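Phosphatidylserine synthase (Haemophilus influenzae, PDB 3HSI) belongs to the phospholipase D superfamily and is probably an enzyme of phospholipid metabolism. Local coordinates at residues K272-C277 / V368-R373; R300-V305 / Q350-L355. All blocks are in the same frame, centred on the assembly; numbering follows the deposited sequence.

Interaction 1: residues K272-C277 / V368-R373; sequences KKLVIC and VWVDDR
Val-275 and Trp-369 form a hydrogen-bonded pair at the middle of an antiparallel ladder, in which the axes of strands 273-277 and 368-370 approach to 4.8 Å, with N-to-C directions 172° apart. Each backbone N of this pair bonds the O of the other residue, and the non-hydrogen-bonded pairs Leu-274 with Val-370 and Ile-276 with Val-368 flank it. Trp-369 has the largest share of the surface buried in this contact. With CG beside its own backbone N (chi1 -65°), the indole is laid along the neighbouring strand, and its benzo edge does the touching: CE3 lies 3.6 Å from Val-275 CG1, and the carbonyl oxygen of Val-275 sits at the same edge, in the ring plane. Further along, Cys-277 SG also meets the edge, 3.8 Å from Trp-369 CZ3, as a sulfur-aromatic contact. Helix 405-415 packs on this indole through Val-408, Glu-411 and Gln-412. Both strands fall in the PLD-like region and join a mixed sheet with helices on both its faces, as expected of the alpha/beta fold of the phospholipase D superfamily. On the face opposite Trp-369, Leu-274 CD1 faces the notch between two valines, 3.8 Å from Val-368 CG1 and 4.1 Å from Val-370 CG2, and Phe-267 of helix 258-268 covers Leu-274 and Val-368. Past the last bridge, Asp-371 N still bonds Lys-273 O, and the carboxylate turns back onto the start of the other segment. Its OD1 takes two backbone hydrogen bonds, from Lys-272 N at 2.8 Å, above the carboxylate plane, and from Lys-273 N at 2.9 Å, nearly along the C-O bond. OD2 accepts from Gln-271 N and, through its anti lone pair and in the guanidinium plane, pairs with Arg-373 NH1 in a salt bridge modelled doubtfully short.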
loop_
_atom_site.group_PDB
_atom_site.type_symbol
_atom_site.label_atom_id
_atom_site.label_comp_id
_atom_site.label_asym_id
_atom_site.label_seq_id
_atom_site.Cartn_x
_atom_site.Cartn_y
_atom_site.Cartn_z
ATOM N N LYS C 272 23.040 -16.833 -20.446
ATOM C CA LYS C 272 24.385 -17.035 -19.913
ATOM C C LYS C 272 24.650 -16.272 -18.615
ATOM O O LYS C 272 25.058 -16.869 -17.620
ATOM C CB LYS C 272 25.441 -16.621 -20.955
ATOM C CG LYS C 272 25.597 -17.625 -22.076
ATOM C CD LYS C 272 26.650 -17.186 -23.051
ATOM C CE LYS C 272 26.948 -18.292 -24.044
ATOM N NZ LYS C 272 28.013 -19.235 -23.595
ATOM N N LYS C 273 24.472 -14.950 -18.643
ATOM C CA LYS C 273 24.860 -14.104 -17.505
ATOM C C LYS C 273 23.899 -12.942 -17.312
ATOM O O LYS C 273 23.434 -12.336 -18.274
ATOM C CB LYS C 273 26.337 -13.618 -17.605
ATOM C CG LYS C 273 26.737 -12.682 -16.456
ATOM C CD LYS C 273 28.173 -12.886 -15.922
ATOM C CE LYS C 273 28.772 -11.569 -15.432
ATOM N NZ LYS C 273 29.278 -10.773 -16.645
ATOM N N LEU C 274 23.591 -12.671 -16.052
ATOM C CA LEU C 274 22.771 -11.543 -15.646
ATOM C C LEU C 274 23.619 -10.685 -14.764
ATOM O O LEU C 274 24.226 -11.183 -13.832
ATOM C CB LEU C 274 21.575 -12.036 -14.829
ATOM C CG LEU C 274 20.668 -10.989 -14.189
ATOM C CD1 LEU C 274 20.074 -10.109 -15.284
ATOM C CD2 LEU C 274 19.529 -11.707 -13.355
ATOM N N VAL C 275 23.660 -9.398 -15.056
ATOM C CA VAL C 275 24.299 -8.452 -14.148
ATOM C C VAL C 275 23.238 -7.508 -13.628
ATOM O O VAL C 275 22.412 -7.042 -14.383
ATOM C CB VAL C 275 25.426 -7.628 -14.865
ATOM C CG1 VAL C 275 26.120 -6.674 -13.881
ATOM C CG2 VAL C 275 26.464 -8.594 -15.498
ATOM N N ILE C 276 23.282 -7.195 -12.347
ATOM C CA ILE C 276 22.298 -6.311 -11.739
ATOM C C ILE C 276 23.025 -5.312 -10.864
ATOM O O ILE C 276 23.958 -5.675 -10.131
ATOM C CB ILE C 276 21.364 -7.118 -10.811
ATOM C CG1 ILE C 276 20.599 -8.194 -11.584
ATOM C CG2 ILE C 276 20.405 -6.184 -10.056
ATOM C CD1 ILE C 276 19.924 -9.253 -10.626
ATOM N N CYS C 277 22.641 -4.046 -10.980
ATOM C CA CYS C 277 23.029 -3.011 -10.019
ATOM C C CYS C 277 21.781 -2.594 -9.287
ATOM O O CYS C 277 20.742 -2.364 -9.908
ATOM C CB CYS C 277 23.608 -1.804 -10.738
ATOM S SG CYS C 277 25.366 -1.991 -11.073
ATOM N N VAL C 368 20.337 -3.311 -15.258
ATOM C CA VAL C 368 20.176 -4.748 -15.562
ATOM C C VAL C 368 20.842 -4.954 -16.897
ATOM O O VAL C 368 20.629 -4.187 -17.816
ATOM C CB VAL C 368 18.697 -5.208 -15.649
ATOM C CG1 VAL C 368 18.633 -6.662 -16.107
ATOM C CG2 VAL C 368 17.946 -5.047 -14.282
ATOM N N TRP C 369 21.704 -5.958 -16.970
ATOM C CA TRP C 369 22.304 -6.353 -18.212
ATOM C C TRP C 369 22.050 -7.852 -18.423
ATOM O O TRP C 369 22.335 -8.666 -17.550
ATOM C CB TRP C 369 23.812 -6.138 -18.179
ATOM C CG TRP C 369 24.345 -4.754 -18.064
ATOM C CD1 TRP C 369 24.921 -4.010 -19.077
ATOM C CD2 TRP C 369 24.480 -3.963 -16.862
ATOM N NE1 TRP C 369 25.386 -2.794 -18.571
ATOM C CE2 TRP C 369 25.141 -2.749 -17.222
ATOM C CE3 TRP C 369 24.117 -4.158 -15.532
ATOM C CZ2 TRP C 369 25.436 -1.747 -16.288
ATOM C CZ3 TRP C 369 24.422 -3.166 -14.605
ATOM C CH2 TRP C 369 25.069 -1.980 -14.985
ATOM N N VAL C 370 21.551 -8.196 -19.599
ATOM C CA VAL C 370 21.262 -9.590 -19.964
ATOM C C VAL C 370 22.214 -10.032 -21.054
ATOM O O VAL C 370 22.234 -9.452 -22.147
ATOM C CB VAL C 370 19.799 -9.759 -20.397
ATOM C CG1 VAL C 370 19.529 -11.216 -20.931
ATOM C CG2 VAL C 370 18.897 -9.408 -19.193
ATOM N N ASP C 371 23.049 -11.018 -20.726
ATOM C CA ASP C 371 24.056 -11.546 -21.681
ATOM C C ASP C 371 24.748 -10.334 -22.357
ATOM O O ASP C 371 25.114 -9.378 -21.658
ATOM C CB ASP C 371 23.395 -12.503 -22.683
ATOM C CG ASP C 371 22.581 -13.622 -21.994
ATOM O OD1 ASP C 371 22.935 -14.065 -20.890
ATOM O OD2 ASP C 371 21.556 -14.061 -22.546
ATOM N N ASP C 372 24.873 -10.329 -23.681
ATOM C CA ASP C 372 25.439 -9.185 -24.412
ATOM C C ASP C 372 24.386 -8.538 -25.313
ATOM O O ASP C 372 24.714 -7.852 -26.290
ATOM C CB ASP C 372 26.663 -9.625 -25.237
ATOM C CG ASP C 372 26.406 -10.930 -26.002
ATOM O OD1 ASP C 372 25.268 -11.500 -25.892
ATOM O OD2 ASP C 372 27.339 -11.407 -26.708
ATOM N N ARG C 373 23.125 -8.725 -24.941
ATOM C CA ARG C 373 21.989 -8.541 -25.833
ATOM C C ARG C 373 21.041 -7.402 -25.386
ATOM O O ARG C 373 20.564 -6.616 -26.217
ATOM C CB ARG C 373 21.260 -9.891 -25.879
ATOM C CG ARG C 373 20.105 -10.064 -26.846
ATOM C CD ARG C 373 19.754 -11.595 -27.018
ATOM N NE ARG C 373 18.921 -12.127 -25.920
ATOM C CZ ARG C 373 19.393 -12.705 -24.800
ATOM N NH1 ARG C 373 20.702 -12.844 -24.611
ATOM N NH2 ARG C 373 18.569 -13.158 -23.860
#

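Interaction 2: residues R300-V305 / Q350-L355; sequences RVEIIV and QLVVRL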
loop_
_atom_site.group_PDB
_atom_site.type_symbol
_atom_site.label_atom_id
_atom_site.label_comp_id
_atom_site.label_asym_id
_atom_site.label_seq_id
_atom_site.Cartn_x
_atom_site.Cartn_y
_atom_site.Cartn_z
ATOM N N ARG C 300 25.071 -17.548 -14.931
ATOM C CA ARG C 300 25.848 -16.729 -14.017
ATOM C C ARG C 300 25.070 -15.474 -13.630
ATOM O O ARG C 300 24.286 -14.947 -14.437
ATOM C CB ARG C 300 27.163 -16.304 -14.671
ATOM C CG ARG C 300 27.933 -17.453 -15.280
ATOM C CD ARG C 300 28.496 -18.352 -14.236
ATOM N NE ARG C 300 29.326 -19.407 -14.797
ATOM C CZ ARG C 300 29.038 -20.704 -14.744
ATOM N NH1 ARG C 300 27.924 -21.133 -14.152
ATOM N NH2 ARG C 300 29.874 -21.587 -15.271
ATOM N N VAL C 301 25.331 -14.988 -12.417
ATOM C CA VAL C 301 24.667 -13.814 -11.884
ATOM C C VAL C 301 25.690 -12.991 -11.129
ATOM O O VAL C 301 26.440 -13.514 -10.291
ATOM C CB VAL C 301 23.497 -14.171 -10.886
ATOM C CG1 VAL C 301 22.861 -12.865 -10.307
ATOM C CG2 VAL C 301 22.453 -15.080 -11.554
ATOM N N GLU C 302 25.709 -11.702 -11.434
ATOM C CA GLU C 302 26.558 -10.775 -10.739
ATOM C C GLU C 302 25.668 -9.690 -10.108
ATOM O O GLU C 302 24.874 -9.075 -10.778
ATOM C CB GLU C 302 27.567 -10.164 -11.731
ATOM C CG GLU C 302 28.468 -9.132 -11.094
ATOM C CD GLU C 302 29.422 -8.467 -12.079
ATOM O OE1 GLU C 302 29.421 -8.835 -13.289
ATOM O OE2 GLU C 302 30.200 -7.581 -11.634
ATOM N N ILE C 303 25.817 -9.446 -8.815
ATOM C CA ILE C 303 25.017 -8.422 -8.161
ATOM C C ILE C 303 25.951 -7.429 -7.519
ATOM O O ILE C 303 26.897 -7.817 -6.816
ATOM C CB ILE C 303 24.069 -9.043 -7.103
ATOM C CG1 ILE C 303 23.175 -10.106 -7.772
ATOM C CG2 ILE C 303 23.253 -7.918 -6.417
ATOM C CD1 ILE C 303 22.315 -10.979 -6.789
ATOM N N ILE C 304 25.729 -6.153 -7.807
ATOM C CA ILE C 304 26.583 -5.113 -7.277
ATOM C C ILE C 304 25.723 -4.194 -6.426
ATOM O O ILE C 304 24.791 -3.595 -6.921
ATOM C CB ILE C 304 27.262 -4.283 -8.429
ATOM C CG1 ILE C 304 27.778 -5.227 -9.524
ATOM C CG2 ILE C 304 28.372 -3.384 -7.857
ATOM C CD1 ILE C 304 28.610 -4.537 -10.740
ATOM N N VAL C 305 26.041 -4.094 -5.141
ATOM C CA VAL C 305 25.346 -3.200 -4.214
ATOM C C VAL C 305 26.373 -2.423 -3.429
ATOM O O VAL C 305 27.560 -2.750 -3.457
ATOM C CB VAL C 305 24.455 -3.993 -3.201
ATOM C CG1 VAL C 305 23.270 -4.564 -3.918
ATOM C CG2 VAL C 305 25.259 -5.109 -2.538
ATOM N N GLN C 350 29.796 -18.972 -9.642
ATOM C CA GLN C 350 28.598 -18.866 -10.453
ATOM C C GLN C 350 27.826 -17.589 -10.095
ATOM O O GLN C 350 27.237 -16.948 -10.963
ATOM C CB GLN C 350 27.709 -20.112 -10.296
ATOM C CG GLN C 350 26.605 -20.183 -11.368
ATOM C CD GLN C 350 25.553 -21.226 -11.059
ATOM O OE1 GLN C 350 25.777 -22.133 -10.247
ATOM N NE2 GLN C 350 24.382 -21.085 -11.679
ATOM N N LEU C 351 27.800 -17.265 -8.804
ATOM C CA LEU C 351 27.228 -16.011 -8.319
ATOM C C LEU C 351 28.357 -15.141 -7.829
ATOM O O LEU C 351 29.185 -15.574 -7.027
ATOM C CB LEU C 351 26.233 -16.265 -7.180
ATOM C CG LEU C 351 25.701 -15.101 -6.327
ATOM C CD1 LEU C 351 24.871 -14.104 -7.153
ATOM C CD2 LEU C 351 24.797 -15.634 -5.214
ATOM N N VAL C 352 28.394 -13.923 -8.338
ATOM C CA VAL C 352 29.374 -12.932 -7.948
ATOM C C VAL C 352 28.634 -11.814 -7.213
ATOM O O VAL C 352 27.674 -11.241 -7.730
ATOM C CB VAL C 352 30.148 -12.376 -9.179
ATOM C CG1 VAL C 352 31.010 -11.145 -8.793
ATOM C CG2 VAL C 352 31.075 -13.481 -9.755
ATOM N N VAL C 353 29.058 -11.529 -5.994
ATOM C CA VAL C 353 28.434 -10.477 -5.228
ATOM C C VAL C 353 29.530 -9.471 -5.013
ATOM O O VAL C 353 30.585 -9.822 -4.501
ATOM C CB VAL C 353 27.859 -11.000 -3.885
ATOM C CG1 VAL C 353 27.431 -9.825 -2.966
ATOM C CG2 VAL C 353 26.671 -11.909 -4.147
ATOM N N ARG C 354 29.298 -8.237 -5.426
ATOM C CA ARG C 354 30.303 -7.209 -5.261
ATOM C C ARG C 354 29.796 -6.117 -4.366
ATOM O O ARG C 354 28.646 -5.698 -4.500
ATOM C CB ARG C 354 30.632 -6.571 -6.600
ATOM C CG ARG C 354 31.680 -7.281 -7.345
ATOM C CD ARG C 354 31.634 -6.730 -8.722
ATOM N NE ARG C 354 32.479 -7.494 -9.613
ATOM C CZ ARG C 354 33.790 -7.351 -9.715
ATOM N NH1 ARG C 354 34.460 -6.474 -8.962
ATOM N NH2 ARG C 354 34.429 -8.100 -10.589
ATOM N N LEU C 355 30.646 -5.663 -3.458
ATOM C CA LEU C 355 30.287 -4.575 -2.571
ATOM C C LEU C 355 31.084 -3.320 -2.928
ATOM O O LEU C 355 32.331 -3.352 -2.954
ATOM C CB LEU C 355 30.562 -4.948 -1.124
ATOM C CG LEU C 355 29.695 -6.040 -0.469
ATOM C CD1 LEU C 355 30.174 -6.217 0.953
ATOM C CD2 LEU C 355 28.234 -5.667 -0.459
#
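Leu-351 lays its CD1 methyl against two neighbours on the adjacent parallel strand, 3.9 Å from Val-301 CG1 and 4.1 Å from Ile-303 CD1, so that the methyl sits in the notch between these side chains, two residues apart on the same face. CG opposite the backbone N (chi1 168°) leans the leucine across the strand gap. Farther along that face, Val-305 CG2 meets Leu-355 CD2 at 3.7 Å, and Phe-338 of helix 327-341 covers Ile-303 and Leu-351. Between the strands, five backbone hydrogen bonds run from Val-301 N to Gln-350 O through Val-305 N to Arg-354 O. On the other face, Glu-302 extends beside Val-352, its CG 4.0 Å from Val-352 CG1, while Ile-304 lies alongside Arg-354, its CG2 4.1 Å from Arg-354 CB. At the start of both segments, Arg-300 bends at chi2 and crosses Gln-350 at about a right angle, bringing NH1 to 3.2 Å from Gln-350 CG. The amide itself turns elsewhere: its NE2 donates to the carbonyls of Leu-295 and Lys-299. Arg-354 NE stands 3.0 Å from Glu-302 OE2 in a salt bridge whose hydrogen bond is weak, bent to 120°, and Arg-354 NH1 is held by Thr-419 OG1. With OE1 of Glu-302 paired to Arg-416, the carboxylate is shared by two arginines, which would probably stabilise its negative charge.

How the interactions relate
Interactions 1 and 2 occupy adjoining parts of one mixed sheet, all four segments falling in the PLD-like region, with centres about 11 Å apart. Strands 273-277 and 300-306 are parallel neighbours, giving the spatial order 367-370, 273-277, 300-306, 351-356. Along the chain, 272-277 comes first, then 300-305 and 350-355, and finally 368-373, so interaction 2 is formed entirely by residues between the two segments of interaction 1. Helix 285-296 links the two inner strands. Backbone bonds join the contacts directly, with Lys-272 O 2.8 Å from Arg-300 N, making both parts of a continuous sheet in which the antiparallel pairing of interaction 1 gives way to parallel pairing, of 273-277 with 300-306 and in interaction 2.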